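Local coordinates for protein potential RNA-dependent RNA polymerase (Human picobirnavirus, PDB 5I62) that synthesises RNA from ribonucleoside triphosphates on an RNA template, probably serving both transcription and genome replication of a small double-stranded RNA virus, at residues 424-429 against 448-453; 417-422 against 461-466. One frame throughout, in Å; residues are numbered along the deposited sequence.

Two contacts made by one helix, at its two ends, illustrate how one helix is packed against two others. Contact 1 joins the last turn of helix 419-427 to helix 441-451; contact 2 joins its first turn to helix 460-469, the next helix in the chain. The centres lie about 9 Å apart, and every residue that touches is buried except the partly exposed Arg425. Branched aliphatic groups mesh in contact 1, beside a helix end whose carbonyls are held by an arginine; in contact 2 one aromatic ring meets a threonine and an alanine, beside a helix start gripped by a carboxylate. Contact 1 is also the nearer to the chain's centre.

Contact 1. Residues 424-429 against 448-453; sequences GRLAMQ and LSIIEN
The carbonyl oxygen of Arg425 meets two residues of helix 441-451: Arg446 gives it a hydrogen bond through NH2, and the methyl CD1 of Ile450 lies 3.5 Å from Arg425 O. The same NH2 also bonds Met428 O, so one guanidinium nitrogen ties two carbonyls where helix 419-427 ends, and its charge probably polarises both. Ile450 and Leu426 carry the apolar part between them. The CG1 of Ile450 stands anti to the carbonyl carbon (chi1 -67°) and the chain is extended beyond, which brings CD1 against the base of Arg425, 3.7 Å from Arg425 CB. Beyond CB the arginine turns away from helix 441-451, its NE in a salt bridge to Glu190. Leu426 and Ile450 lie alongside each other, pointing opposite ways. The two methyls of the leucine divide the work: CD2 presses on Ile450 CD1 at 3.9 Å and lies equally near the branch point of that side chain, while CD1 turns to the next residue and comes 3.8 Å from Ile451 CG1, the two side chains crossing nearly at right angles. Leucine thus fits against two successive isoleucines; Asn453 folds back with a weak bond, 3.0 Å from ND2 to Ile450 O and bent to 125°. Polymerases of this kind have a right-hand fold, and these helices probably belong to the thumb. Helix 460-469 covers Leu426 and Ile451 through Cys467, helix 525-532 packs on Ile451 through Trp525 and Val526, and beyond the helix end the short, weakly bonded strand 428-429 pairs antiparallel with strand 34-35.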
loop_
_atom_site.group_PDB
_atom_site.type_symbol
_atom_site.label_atom_id
_atom_site.label_comp_id
_atom_site.label_asym_id
_atom_site.label_seq_id
_atom_site.Cartn_x
_atom_site.Cartn_y
_atom_site.Cartn_z
ATOM N N GLY A 424 7.068 -16.084 -8.131
ATOM C CA GLY A 424 7.985 -15.012 -8.490
ATOM C C GLY A 424 8.588 -14.341 -7.268
ATOM O O GLY A 424 9.782 -14.032 -7.235
ATOM N N ARG A 425 7.768 -14.120 -6.234
ATOM C CA ARG A 425 8.261 -13.476 -5.021
ATOM C C ARG A 425 9.154 -14.405 -4.211
ATOM O O ARG A 425 10.086 -13.944 -3.547
ATOM C CB ARG A 425 7.094 -12.994 -4.175
ATOM C CG ARG A 425 6.292 -11.951 -4.891
ATOM C CD ARG A 425 5.466 -11.116 -3.961
ATOM N NE ARG A 425 5.013 -9.940 -4.689
ATOM C CZ ARG A 425 4.762 -8.767 -4.127
ATOM N NH1 ARG A 425 4.917 -8.617 -2.814
ATOM N NH2 ARG A 425 4.359 -7.749 -4.873
ATOM N N LEU A 426 8.862 -15.706 -4.216
ATOM C CA LEU A 426 9.751 -16.653 -3.548
ATOM C C LEU A 426 11.119 -16.680 -4.222
ATOM O O LEU A 426 12.150 -16.863 -3.558
ATOM C CB LEU A 426 9.119 -18.040 -3.546
ATOM C CG LEU A 426 7.889 -18.204 -2.657
ATOM C CD1 LEU A 426 7.260 -19.573 -2.867
ATOM C CD2 LEU A 426 8.247 -17.986 -1.196
ATOM N N ALA A 427 11.151 -16.494 -5.539
ATOM C CA ALA A 427 12.391 -16.644 -6.289
ATOM C C ALA A 427 13.210 -15.359 -6.353
ATOM O O ALA A 427 14.437 -15.413 -6.496
ATOM C CB ALA A 427 12.080 -17.138 -7.702
ATOM N N MET A 428 12.565 -14.206 -6.218
ATOM C CA MET A 428 13.179 -12.906 -6.460
ATOM C C MET A 428 12.923 -11.995 -5.277
ATOM O O MET A 428 11.801 -11.933 -4.776
ATOM C CB MET A 428 12.603 -12.252 -7.708
ATOM C CG MET A 428 12.865 -13.010 -8.971
ATOM S SD MET A 428 14.541 -12.631 -9.449
ATOM C CE MET A 428 14.569 -13.318 -11.109
ATOM N N GLN A 429 13.937 -11.254 -4.851
ATOM C CA GLN A 429 13.739 -10.351 -3.734
ATOM C C GLN A 429 14.100 -8.927 -4.115
ATOM O O GLN A 429 14.823 -8.672 -5.083
ATOM C CB GLN A 429 14.538 -10.793 -2.508
ATOM C CG GLN A 429 16.020 -10.871 -2.734
ATOM C CD GLN A 429 16.700 -11.654 -1.631
ATOM O OE1 GLN A 429 16.048 -12.062 -0.660
ATOM N NE2 GLN A 429 18.015 -11.863 -1.761
ATOM N N LEU A 448 7.504 -17.956 4.192
ATOM C CA LEU A 448 6.217 -18.300 4.798
ATOM C C LEU A 448 5.208 -17.177 4.619
ATOM O O LEU A 448 4.030 -17.426 4.345
ATOM C CB LEU A 448 6.391 -18.609 6.284
ATOM C CG LEU A 448 7.314 -19.788 6.607
ATOM C CD1 LEU A 448 7.448 -19.968 8.119
ATOM C CD2 LEU A 448 6.798 -21.052 5.959
ATOM N N SER A 449 5.645 -15.931 4.798
ATOM C CA SER A 449 4.726 -14.813 4.633
ATOM C C SER A 449 4.200 -14.730 3.206
ATOM O O SER A 449 3.047 -14.335 2.993
ATOM C CB SER A 449 5.405 -13.517 5.054
ATOM O OG SER A 449 6.416 -13.162 4.128
ATOM N N ILE A 450 5.016 -15.105 2.216
ATOM C CA ILE A 450 4.536 -15.129 0.835
ATOM C C ILE A 450 3.553 -16.272 0.642
ATOM O O ILE A 450 2.450 -16.082 0.120
ATOM C CB ILE A 450 5.713 -15.241 -0.153
ATOM C CG1 ILE A 450 6.572 -13.971 -0.123
ATOM C CG2 ILE A 450 5.196 -15.526 -1.568
ATOM C CD1 ILE A 450 7.967 -14.160 -0.731
ATOM N N ILE A 451 3.946 -17.478 1.059
ATOM C CA ILE A 451 3.132 -18.665 0.806
ATOM C C ILE A 451 1.800 -18.572 1.538
ATOM O O ILE A 451 0.771 -19.037 1.034
ATOM C CB ILE A 451 3.910 -19.945 1.184
ATOM C CG1 ILE A 451 5.073 -20.162 0.215
ATOM C CG2 ILE A 451 2.979 -21.175 1.213
ATOM C CD1 ILE A 451 6.191 -21.100 0.733
ATOM N N GLU A 452 1.784 -17.937 2.715
ATOM C CA GLU A 452 0.546 -17.836 3.484
ATOM C C GLU A 452 -0.579 -17.207 2.662
ATOM O O GLU A 452 -1.755 -17.518 2.875
ATOM C CB GLU A 452 0.795 -17.048 4.778
ATOM C CG GLU A 452 -0.421 -16.887 5.727
ATOM C CD GLU A 452 -1.080 -18.210 6.141
ATOM O OE1 GLU A 452 -0.532 -19.296 5.838
ATOM O OE2 GLU A 452 -2.155 -18.159 6.793
ATOM N N ASN A 453 -0.230 -16.365 1.687
ATOM C CA ASN A 453 -1.232 -15.708 0.855
ATOM C C ASN A 453 -2.100 -16.693 0.079
ATOM O O ASN A 453 -3.266 -16.392 -0.195
ATOM C CB ASN A 453 -0.551 -14.742 -0.105
ATOM C CG ASN A 453 0.052 -13.566 0.601
ATOM O OD1 ASN A 453 -0.626 -12.888 1.370
ATOM N ND2 ASN A 453 1.331 -13.325 0.368
#

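Contact 2. Residues 417-422 against 461-466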
loop_
_atom_site.group_PDB
_atom_site.type_symbol
_atom_site.label_atom_id
_atom_site.label_comp_id
_atom_site.label_asym_id
_atom_site.label_seq_id
_atom_site.Cartn_x
_atom_site.Cartn_y
_atom_site.Cartn_z
ATOM N N TYR A 417 -5.087 -16.014 -3.836
ATOM C CA TYR A 417 -3.879 -15.351 -4.287
ATOM C C TYR A 417 -3.239 -16.175 -5.401
ATOM O O TYR A 417 -3.341 -17.402 -5.426
ATOM C CB TYR A 417 -2.931 -15.175 -3.109
ATOM C CG TYR A 417 -1.788 -14.211 -3.314
ATOM C CD1 TYR A 417 -1.931 -12.862 -3.016
ATOM C CD2 TYR A 417 -0.556 -14.662 -3.754
ATOM C CE1 TYR A 417 -0.867 -11.971 -3.178
ATOM C CE2 TYR A 417 0.510 -13.796 -3.917
ATOM C CZ TYR A 417 0.351 -12.453 -3.626
ATOM O OH TYR A 417 1.412 -11.608 -3.797
ATOM N N SER A 418 -2.600 -15.490 -6.344
ATOM C CA SER A 418 -1.968 -16.178 -7.462
ATOM C C SER A 418 -0.758 -16.979 -6.991
ATOM O O SER A 418 0.175 -16.412 -6.418
ATOM C CB SER A 418 -1.532 -15.169 -8.518
ATOM O OG SER A 418 -0.687 -15.785 -9.469
ATOM N N THR A 419 -0.755 -18.288 -7.258
ATOM C CA THR A 419 0.455 -19.067 -6.997
ATOM C C THR A 419 1.600 -18.618 -7.894
ATOM O O THR A 419 2.773 -18.699 -7.501
ATOM C CB THR A 419 0.201 -20.563 -7.189
ATOM O OG1 THR A 419 -0.282 -20.815 -8.524
ATOM C CG2 THR A 419 -0.810 -21.067 -6.166
ATOM N N MET A 420 1.291 -18.161 -9.110
ATOM C CA MET A 420 2.356 -17.695 -9.999
ATOM C C MET A 420 3.023 -16.450 -9.431
ATOM O O MET A 420 4.257 -16.343 -9.411
ATOM C CB MET A 420 1.829 -17.431 -11.413
ATOM C CG MET A 420 1.376 -18.692 -12.173
ATOM S SD MET A 420 2.690 -19.924 -12.406
ATOM C CE MET A 420 3.971 -18.943 -13.115
ATOM N N ARG A 421 2.222 -15.499 -8.959
ATOM C CA ARG A 421 2.790 -14.332 -8.293
ATOM C C ARG A 421 3.599 -14.738 -7.069
ATOM O O ARG A 421 4.690 -14.196 -6.828
ATOM C CB ARG A 421 1.692 -13.351 -7.903
ATOM C CG ARG A 421 2.220 -12.051 -7.285
ATOM C CD ARG A 421 1.102 -11.032 -7.241
ATOM N NE ARG A 421 1.494 -9.698 -6.794
ATOM C CZ ARG A 421 2.061 -8.771 -7.564
ATOM N NH1 ARG A 421 2.364 -9.032 -8.839
ATOM N NH2 ARG A 421 2.339 -7.578 -7.054
ATOM N N ALA A 422 3.084 -15.695 -6.289
ATOM C CA ALA A 422 3.817 -16.179 -5.122
ATOM C C ALA A 422 5.179 -16.732 -5.523
ATOM O O ALA A 422 6.198 -16.414 -4.899
ATOM C CB ALA A 422 2.998 -17.236 -4.380
ATOM N N GLU A 461 -2.137 -27.244 -1.338
ATOM C CA GLU A 461 -1.349 -28.337 -0.772
ATOM C C GLU A 461 -0.285 -28.805 -1.750
ATOM O O GLU A 461 0.856 -29.076 -1.352
ATOM C CB GLU A 461 -2.247 -29.512 -0.374
ATOM C CG GLU A 461 -3.297 -29.180 0.661
ATOM C CD GLU A 461 -2.708 -28.876 2.042
ATOM O OE1 GLU A 461 -1.478 -29.035 2.247
ATOM O OE2 GLU A 461 -3.485 -28.454 2.930
ATOM N N GLU A 462 -0.652 -28.938 -3.030
ATOM C CA GLU A 462 0.338 -29.238 -4.054
ATOM C C GLU A 462 1.361 -28.120 -4.145
ATOM O O GLU A 462 2.565 -28.374 -4.285
ATOM C CB GLU A 462 -0.335 -29.448 -5.407
ATOM C CG GLU A 462 -1.229 -30.683 -5.485
ATOM C CD GLU A 462 -2.637 -30.453 -4.936
ATOM O OE1 GLU A 462 -2.889 -29.415 -4.279
ATOM O OE2 GLU A 462 -3.506 -31.325 -5.161
ATOM N N PHE A 463 0.896 -26.873 -4.051
ATOM C CA PHE A 463 1.807 -25.745 -4.131
ATOM C C PHE A 463 2.818 -25.782 -2.992
ATOM O O PHE A 463 4.011 -25.535 -3.208
ATOM C CB PHE A 463 1.029 -24.436 -4.121
ATOM C CG PHE A 463 1.893 -23.238 -4.341
ATOM C CD1 PHE A 463 2.470 -23.018 -5.583
ATOM C CD2 PHE A 463 2.156 -22.349 -3.305
ATOM C CE1 PHE A 463 3.278 -21.917 -5.806
ATOM C CE2 PHE A 463 2.964 -21.236 -3.519
ATOM C CZ PHE A 463 3.526 -21.023 -4.776
ATOM N N LEU A 464 2.363 -26.125 -1.781
ATOM C CA LEU A 464 3.270 -26.201 -0.637
ATOM C C LEU A 464 4.309 -27.303 -0.821
ATOM O O LEU A 464 5.492 -27.102 -0.530
ATOM C CB LEU A 464 2.475 -26.425 0.641
ATOM C CG LEU A 464 3.304 -26.410 1.921
ATOM C CD1 LEU A 464 4.016 -25.064 2.101
ATOM C CD2 LEU A 464 2.416 -26.725 3.114
ATOM N N ASP A 465 3.883 -28.483 -1.287
ATOM C CA ASP A 465 4.836 -29.556 -1.549
ATOM C C ASP A 465 5.840 -29.132 -2.612
ATOM O O ASP A 465 7.033 -29.433 -2.510
ATOM C CB ASP A 465 4.106 -30.828 -1.980
ATOM C CG ASP A 465 3.311 -31.472 -0.845
ATOM O OD1 ASP A 465 3.658 -31.261 0.336
ATOM O OD2 ASP A 465 2.330 -32.191 -1.140
ATOM N N PHE A 466 5.377 -28.409 -3.632
ATOM C CA PHE A 466 6.289 -27.869 -4.632
ATOM C C PHE A 466 7.294 -26.906 -4.011
ATOM O O PHE A 466 8.479 -26.925 -4.355
ATOM C CB PHE A 466 5.497 -27.162 -5.734
ATOM C CG PHE A 466 6.356 -26.632 -6.847
ATOM C CD1 PHE A 466 6.835 -27.479 -7.830
ATOM C CD2 PHE A 466 6.699 -25.290 -6.901
ATOM C CE1 PHE A 466 7.620 -26.993 -8.864
ATOM C CE2 PHE A 466 7.492 -24.794 -7.928
ATOM C CZ PHE A 466 7.953 -25.648 -8.912
#
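The ring of Phe463 takes Thr419 over one face: the threonine CB sits 4.0 Å from the centroid of the Phe463 ring, 26° off its normal, in a CH-pi contact displaced toward the CD1-CE1 rim. Thr419 CG2 follows along the ring, 3.9 Å from Phe463 CG. Ala422, one turn on, approaches obliquely, with its CB 3.8 Å from Phe463 CZ, and Trp51 of helix 44-55 makes an edge-to-face ring pair with the same phenylalanine. What carries the ring across to the other helix is a first torsion that sets CG anti to the backbone N. The threonine is turned to suit both its ends, since with chi1 at 57° OG1 is tucked between backbone N and carbonyl carbon while CG2, anti to the carbonyl carbon, lies against the CG-CD1 side of the ring. That hydroxyl is hydrogen-bonded to Glu69 OE2 and to Trp51 NE1, so the tryptophan serves threonine and phenylalanine at once. The motif here is a helix N-cap: Ser418 precedes helix 419-427, and Arg421 N donates to Ser418 OG at 3.0 Å in an almost straight bond of 174°. Glu69, from helix 63-73, grips the same start, with OE1 bonded to Ser418 OG and Met420 N; a carboxylate placed there would probably be stabilised by the helix dipole. On the far helix, Phe466 lies one turn beyond Phe463 and its ring meets that of Tyr39, while Leu423 packs against both phenylalanines.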